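Local atomic coordinates of mandelate racemase/muconate lactonizing enzyme family protein (Bradyrhizobium sp. ORS 278, PDB entry 3TOY), a protein that belongs to the enolase superfamily, combining an N-terminal capping domain with a C-terminal beta/alpha barrel that carries a metal site. Residues F220-D225 with V248-L253; W243-V248 with P266-E271. All coordinates share one frame; numbering follows the deposited sequence.

Contacts 1 and 2 are neighbouring steps round the wall of one beta/alpha barrel, with centres about 8 Å apart. Residues 243-248 form the middle piece: their strand pairs with 267-269 in contact 2, while Val248, shared by both contacts, lies in the loop that meets 220-225 in contact 1. Probable hydrogen bonds tie the two together, Phe220 N lying 3.0 Å from Glu245 O and Gln222 N 2.7 Å from Glu246 O. Contact 2 supplies two of the three protein residues of the calcium site, Glu245 and Glu271. Contact 1 follows the third, Asp219, in sequence, and its Gln222 side chain lies about 8 Å from the calcium ion.

Contact 1 of 2, residues F220-D225 with V248-L253; sequences FNQSLD and VPQENL. With P4C (O-acetaldehydyl-hexaethylene glycol), chain N; ACT (acetate ion), chain F.
Gln222 and Gln250 lie alongside one another and point the same way, their amide planes turned 61° apart. With CG opposite its own carbonyl carbon and the chain extended beyond it (chi2 177°), Gln222 brings OE1 to the backbone of the second loop, where Gln250 N donates a nearly straight 2.8 Å bond, tilted 35° from the plane of the Gln222 amide. The CG of Gln250 packs against the same oxygen. Arg115 of a second subunit also bonds OE1, and Gln120 of that subunit meets NE2 of Gln250, so both amides reach into the interface. Two CA-H...O contacts also join the backbones: Gln222 CA approaches Val248 O at 3.4 Å, and Val248 CA approaches Leu224 O at 3.3 Å. The ring of Pro249 places CD 3.5 Å from Leu224 O, and Val248 CG1 rests 3.6 Å from Asp225 C. Asp225 itself turns away to cap helix 226-236, its OD1 also accepting from O1 of the bound O-acetaldehydyl-hexaethylene glycol. The type I' turn of 220-223 and the type I turn of 249-252 here belong to adjacent strand-to-helix loops, which in a beta/alpha barrel gather at the C-terminal ends of the strands.

Contact 2 of 2, residues W243-V248 with P266-E271; sequences WIEEPV and PIQAGE. With CA (calcium ion), chain E.
Glu245 and Glu271 bind one calcium ion from the end of one strand and the loop just past its neighbour. Glu245 gives a single oxygen, OE2, at 2.3 Å from the calcium ion, whereas Glu271 chelates it through OE1 at 2.4 Å and OE2 at 2.6 Å. The side chains cross at about a right angle, with carboxylate planes 67° apart; the metal they share, to which Asp219 also binds, accounts for the closeness of their oxygens. Glu245 runs fully extended, CG lying opposite the backbone N (chi1 -179°), and its other oxygen is held too: OE1 takes Trp243 NE1 on its anti lone pair at 2.8 Å, in a bent bond with the oxygen out of the indole plane, and forms a salt bridge with Lys188. Glu246 belongs to the second shell. Its OE1 accepts from a calcium-bound water at 2.7 Å, its carboxylate stacks on that of Glu271, and OE2 is bonded by Asn272 and by a second water that bridges to Gly270 N.

Leading up to the site along the chain, the backbones pair in parallel, Ile244 N giving to Pro266 O, Gln268 N to Ile244 O and Glu246 N to Gln268 O. On the face that carries Glu245 and Gln268, Gln268 lays its CB over the five-membered ring of Trp243, 3.6 Å from the centroid. On the face of Ile244 and Ile267, Ile244 CB meets Ile267 CD1 at 4.0 Å; Pro247 CD, from the loop beyond, packs on Ile267 CG2. Parallel neighbours linked through helix 253-262 make a beta-alpha-beta unit, and acidic ligands at or just past the ends of successive strands of the barrel are the hallmark of the enolase superfamily metal site.

Contact 1 of 2, residues F220-D225 with V248-L253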
loop_
_atom_site.group_PDB
_atom_site.type_symbol
_atom_site.label_atom_id
_atom_site.label_comp_id
_atom_site.label_asym_id
_atom_site.label_seq_id
_atom_site.Cartn_x
_atom_site.Cartn_y
_atom_site.Cartn_z
ATOM N N PHE A 220 17.292 -4.300 -25.754
ATOM C CA PHE A 220 16.117 -4.637 -26.563
ATOM C C PHE A 220 15.559 -3.450 -27.331
ATOM O O PHE A 220 14.648 -3.611 -28.159
ATOM C CB PHE A 220 14.988 -5.270 -25.706
ATOM C CG PHE A 220 15.232 -6.712 -25.342
ATOM C CD1 PHE A 220 15.333 -7.684 -26.334
ATOM C CD2 PHE A 220 15.329 -7.105 -24.016
ATOM C CE1 PHE A 220 15.552 -9.004 -26.024
ATOM C CE2 PHE A 220 15.545 -8.469 -23.683
ATOM C CZ PHE A 220 15.649 -9.410 -24.693
ATOM N N ASN A 221 16.075 -2.251 -27.052
ATOM C CA ASN A 221 15.593 -1.048 -27.742
ATOM C C ASN A 221 14.072 -0.932 -27.785
ATOM O O ASN A 221 13.501 -0.582 -28.815
ATOM C CB ASN A 221 16.196 -0.946 -29.159
ATOM C CG ASN A 221 17.629 -0.446 -29.129
ATOM O OD1 ASN A 221 18.571 -1.221 -29.269
ATOM N ND2 ASN A 221 17.791 0.837 -28.871
ATOM N N GLN A 222 13.413 -1.193 -26.648
ATOM C CA GLN A 222 11.964 -0.954 -26.518
ATOM C C GLN A 222 11.091 -1.892 -27.340
ATOM O O GLN A 222 9.897 -1.623 -27.533
ATOM C CB GLN A 222 11.604 0.477 -26.895
ATOM C CG GLN A 222 12.463 1.570 -26.234
ATOM C CD GLN A 222 12.082 2.931 -26.735
ATOM O OE1 GLN A 222 10.984 3.435 -26.444
ATOM N NE2 GLN A 222 12.979 3.553 -27.515
ATOM N N SER A 223 11.657 -3.009 -27.779
ATOM C CA SER A 223 10.998 -3.804 -28.818
ATOM C C SER A 223 9.987 -4.831 -28.291
ATOM O O SER A 223 9.257 -5.433 -29.075
ATOM C CB SER A 223 12.042 -4.484 -29.701
ATOM O OG SER A 223 12.873 -5.366 -28.927
ATOM N N LEU A 224 9.940 -5.040 -26.979
ATOM C CA LEU A 224 9.036 -6.061 -26.424
ATOM C C LEU A 224 7.891 -5.440 -25.637
ATOM O O LEU A 224 7.946 -4.266 -25.312
ATOM C CB LEU A 224 9.809 -7.012 -25.509
ATOM C CG LEU A 224 11.069 -7.633 -26.110
ATOM C CD1 LEU A 224 11.735 -8.567 -25.108
ATOM C CD2 LEU A 224 10.657 -8.402 -27.367
ATOM N N ASP A 225 6.862 -6.242 -25.335
ATOM C CA ASP A 225 5.871 -5.875 -24.316
ATOM C C ASP A 225 6.263 -6.511 -22.988
ATOM O O ASP A 225 7.183 -7.342 -22.930
ATOM C CB ASP A 225 4.415 -6.199 -24.737
ATOM C CG ASP A 225 4.157 -7.685 -24.984
ATOM O OD1 ASP A 225 4.820 -8.553 -24.412
ATOM O OD2 ASP A 225 3.241 -7.988 -25.766
ATOM N N VAL A 248 10.963 -2.604 -22.883
ATOM C CA VAL A 248 9.670 -2.182 -23.424
ATOM C C VAL A 248 9.713 -0.694 -23.742
ATOM O O VAL A 248 10.707 -0.048 -23.453
ATOM C CB VAL A 248 8.526 -2.531 -22.425
ATOM C CG1 VAL A 248 8.700 -4.001 -21.963
ATOM C CG2 VAL A 248 8.558 -1.614 -21.212
ATOM N N PRO A 249 8.649 -0.141 -24.358
ATOM C CA PRO A 249 8.715 1.283 -24.691
ATOM C C PRO A 249 9.129 2.164 -23.514
ATOM O O PRO A 249 8.677 1.961 -22.368
ATOM C CB PRO A 249 7.296 1.610 -25.164
ATOM C CG PRO A 249 6.816 0.289 -25.762
ATOM C CD PRO A 249 7.424 -0.783 -24.874
ATOM N N GLN A 250 9.982 3.145 -23.801
ATOM C CA GLN A 250 10.521 4.028 -22.771
ATOM C C GLN A 250 9.426 4.772 -21.993
ATOM O O GLN A 250 9.612 5.062 -20.820
ATOM C CB GLN A 250 11.513 5.039 -23.368
ATOM C CG GLN A 250 10.971 5.908 -24.538
ATOM C CD GLN A 250 10.503 7.280 -24.104
ATOM O OE1 GLN A 250 10.462 7.599 -22.910
ATOM N NE2 GLN A 250 10.139 8.120 -25.084
ATOM N N GLU A 251 8.311 5.096 -22.645
ATOM C CA GLU A 251 7.239 5.848 -21.978
ATOM C C GLU A 251 6.469 4.956 -21.007
ATOM O O GLU A 251 5.687 5.453 -20.196
ATOM C CB GLU A 251 6.221 6.384 -23.001
ATOM C CG GLU A 251 6.814 7.304 -24.077
ATOM C CD GLU A 251 7.155 6.566 -25.376
ATOM O OE1 GLU A 251 7.437 5.349 -25.325
ATOM O OE2 GLU A 251 7.149 7.221 -26.453
ATOM N N ASN A 252 6.654 3.648 -21.144
ATOM C CA ASN A 252 5.852 2.687 -20.392
ATOM C C ASN A 252 6.563 2.405 -19.064
ATOM O O ASN A 252 7.251 1.405 -18.918
ATOM C CB ASN A 252 5.633 1.425 -21.235
ATOM C CG ASN A 252 4.582 0.471 -20.640
ATOM O OD1 ASN A 252 4.030 0.720 -19.563
ATOM N ND2 ASN A 252 4.297 -0.615 -21.355
ATOM N N LEU A 253 6.440 3.344 -18.127
ATOM C CA LEU A 253 7.140 3.235 -16.853
ATOM C C LEU A 253 6.531 2.087 -16.036
ATOM O O LEU A 253 7.267 1.335 -15.364
ATOM C CB LEU A 253 7.033 4.541 -16.057
ATOM C CG LEU A 253 7.625 5.789 -16.760
ATOM C CD1 LEU A 253 7.388 7.070 -15.937
ATOM C CD2 LEU A 253 9.084 5.571 -17.048
HETATM O O1 P4C N . 3.381 -10.952 -24.960
HETATM C C2 P4C N . 2.267 -11.349 -25.777
HETATM C C3 P4C N . 2.771 -11.581 -27.196
HETATM O O4 P4C N . 2.029 -10.747 -28.070
HETATM C C5 P4C N . 2.658 -10.596 -29.337
HETATM C C6 P4C N . 1.662 -11.036 -30.400
HETATM O O7 P4C N . 1.628 -12.464 -30.438
HETATM C C8 P4C N . 0.650 -12.927 -31.373
HETATM C C9 P4C N . 0.612 -14.441 -31.361
HETATM O O10 P4C N . 1.849 -14.893 -31.893
HETATM C C11 P4C N . 1.835 -16.302 -32.074
HETATM C C12 P4C N . 3.246 -16.755 -32.396
HETATM O O13 P4C N . 4.142 -16.174 -31.451
HETATM C C14 P4C N . 5.469 -16.683 -31.593
HETATM C C15 P4C N . 6.287 -16.240 -30.388
HETATM O O16 P4C N . 5.876 -17.007 -29.261
HETATM C C17 P4C N . 6.144 -16.374 -28.013
HETATM C C18 P4C N . 5.491 -17.204 -26.913
HETATM O O19 P4C N . 6.114 -18.486 -26.834
HETATM C C20 P4C N . 5.466 -19.366 -25.914
HETATM C C21 P4C N . 6.073 -20.764 -25.993
HETATM O O22 P4C N . 5.710 -21.405 -27.221
HETATM C C ACT F . 20.669 3.205 -28.867
HETATM O O ACT F . 21.709 3.825 -28.529
HETATM O OXT ACT F . 20.371 2.204 -28.182
HETATM C CH3 ACT F . 19.816 3.632 -30.030
#

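Contact 2 of 2, residues W243-V248 with P266-E271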
loop_
_atom_site.group_PDB
_atom_site.type_symbol
_atom_site.label_atom_id
_atom_site.label_comp_id
_atom_site.label_asym_id
_atom_site.label_seq_id
_atom_site.Cartn_x
_atom_site.Cartn_y
_atom_site.Cartn_z
ATOM N N TRP A 243 22.956 -6.471 -17.408
ATOM C CA TRP A 243 21.653 -5.775 -17.422
ATOM C C TRP A 243 20.878 -6.025 -18.700
ATOM O O TRP A 243 21.456 -6.458 -19.724
ATOM C CB TRP A 243 21.823 -4.268 -17.135
ATOM C CG TRP A 243 22.353 -3.364 -18.257
ATOM C CD1 TRP A 243 21.916 -3.283 -19.555
ATOM C CD2 TRP A 243 23.348 -2.345 -18.103
ATOM N NE1 TRP A 243 22.604 -2.276 -20.225
ATOM C CE2 TRP A 243 23.486 -1.694 -19.347
ATOM C CE3 TRP A 243 24.140 -1.924 -17.026
ATOM C CZ2 TRP A 243 24.390 -0.657 -19.541
ATOM C CZ3 TRP A 243 25.044 -0.895 -17.227
ATOM C CH2 TRP A 243 25.151 -0.267 -18.472
ATOM N N ILE A 244 19.560 -5.848 -18.606
ATOM C CA ILE A 244 18.675 -5.856 -19.765
ATOM C C ILE A 244 18.193 -4.432 -19.949
ATOM O O ILE A 244 17.594 -3.856 -19.023
ATOM C CB ILE A 244 17.443 -6.716 -19.488
ATOM C CG1 ILE A 244 17.889 -8.158 -19.184
ATOM C CG2 ILE A 244 16.476 -6.639 -20.671
ATOM C CD1 ILE A 244 18.388 -8.936 -20.436
ATOM N N GLU A 245 18.378 -3.874 -21.149
ATOM C CA GLU A 245 18.171 -2.444 -21.347
ATOM C C GLU A 245 16.907 -2.180 -22.180
ATOM O O GLU A 245 16.683 -2.844 -23.202
ATOM C CB GLU A 245 19.427 -1.879 -22.020
ATOM C CG GLU A 245 19.424 -0.403 -22.302
ATOM C CD GLU A 245 20.791 0.040 -22.813
ATOM O OE1 GLU A 245 21.807 -0.449 -22.251
ATOM O OE2 GLU A 245 20.835 0.873 -23.750
ATOM N N GLU A 246 16.089 -1.222 -21.727
ATOM C CA GLU A 246 14.818 -0.853 -22.376
ATOM C C GLU A 246 14.058 -2.036 -22.960
ATOM O O GLU A 246 13.860 -2.116 -24.172
ATOM C CB GLU A 246 15.053 0.220 -23.449
ATOM C CG GLU A 246 15.405 1.597 -22.877
ATOM C CD GLU A 246 15.263 2.705 -23.924
ATOM O OE1 GLU A 246 15.777 2.522 -25.048
ATOM O OE2 GLU A 246 14.627 3.740 -23.641
ATOM N N PRO A 247 13.597 -2.960 -22.099
ATOM C CA PRO A 247 12.857 -4.115 -22.610
ATOM C C PRO A 247 11.565 -3.717 -23.303
ATOM O O PRO A 247 11.128 -4.422 -24.203
ATOM C CB PRO A 247 12.543 -4.933 -21.351
ATOM C CG PRO A 247 12.654 -3.939 -20.224
ATOM C CD PRO A 247 13.750 -3.006 -20.637
ATOM N N VAL A 248 10.963 -2.604 -22.883
ATOM C CA VAL A 248 9.670 -2.182 -23.424
ATOM C C VAL A 248 9.713 -0.694 -23.742
ATOM O O VAL A 248 10.707 -0.048 -23.453
ATOM C CB VAL A 248 8.526 -2.531 -22.425
ATOM C CG1 VAL A 248 8.700 -4.001 -21.963
ATOM C CG2 VAL A 248 8.558 -1.614 -21.212
ATOM N N PRO A 266 19.138 -7.296 -13.686
ATOM C CA PRO A 266 18.848 -5.886 -13.476
ATOM C C PRO A 266 18.299 -5.244 -14.744
ATOM O O PRO A 266 18.753 -5.547 -15.861
ATOM C CB PRO A 266 20.195 -5.297 -13.070
ATOM C CG PRO A 266 20.942 -6.501 -12.399
ATOM C CD PRO A 266 20.491 -7.684 -13.238
ATOM N N ILE A 267 17.327 -4.355 -14.566
ATOM C CA ILE A 267 16.714 -3.649 -15.684
ATOM C C ILE A 267 17.336 -2.266 -15.782
ATOM O O ILE A 267 17.386 -1.537 -14.791
ATOM C CB ILE A 267 15.201 -3.494 -15.441
ATOM C CG1 ILE A 267 14.552 -4.876 -15.368
ATOM C CG2 ILE A 267 14.547 -2.668 -16.543
ATOM C CD1 ILE A 267 14.804 -5.780 -16.652
ATOM N N GLN A 268 17.826 -1.931 -16.976
ATOM C CA GLN A 268 18.453 -0.637 -17.275
ATOM C C GLN A 268 17.520 0.157 -18.211
ATOM O O GLN A 268 16.904 -0.412 -19.118
ATOM C CB GLN A 268 19.798 -0.895 -18.000
ATOM C CG GLN A 268 20.520 0.337 -18.533
ATOM C CD GLN A 268 21.043 1.222 -17.420
ATOM O OE1 GLN A 268 20.267 1.947 -16.792
ATOM N NE2 GLN A 268 22.375 1.170 -17.157
ATOM N N ALA A 269 17.416 1.462 -17.978
ATOM C CA ALA A 269 16.561 2.315 -18.811
ATOM C C ALA A 269 16.961 3.752 -18.608
ATOM O O ALA A 269 17.836 4.039 -17.816
ATOM C CB ALA A 269 15.061 2.109 -18.480
ATOM N N GLY A 270 16.313 4.670 -19.312
ATOM C CA GLY A 270 16.540 6.092 -19.008
ATOM C C GLY A 270 17.095 6.939 -20.143
ATOM O O GLY A 270 17.015 8.172 -20.097
ATOM N N GLU A 271 17.611 6.302 -21.183
ATOM C CA GLU A 271 18.261 7.099 -22.242
ATOM C C GLU A 271 17.254 7.921 -23.022
ATOM O O GLU A 271 17.633 8.818 -23.771
ATOM C CB GLU A 271 19.032 6.197 -23.208
ATOM C CG GLU A 271 18.154 5.444 -24.222
ATOM C CD GLU A 271 18.905 4.276 -24.839
ATOM O OE1 GLU A 271 19.452 3.459 -24.081
ATOM O OE2 GLU A 271 18.945 4.163 -26.079
HETATM CA CA CA E . 20.144 1.840 -25.734
HETATM O O HOH W 1 14.487 5.299 -21.382
HETATM O O HOH W 2 18.008 1.110 -25.491
HETATM O O HOH W 3 22.442 2.490 -26.294
#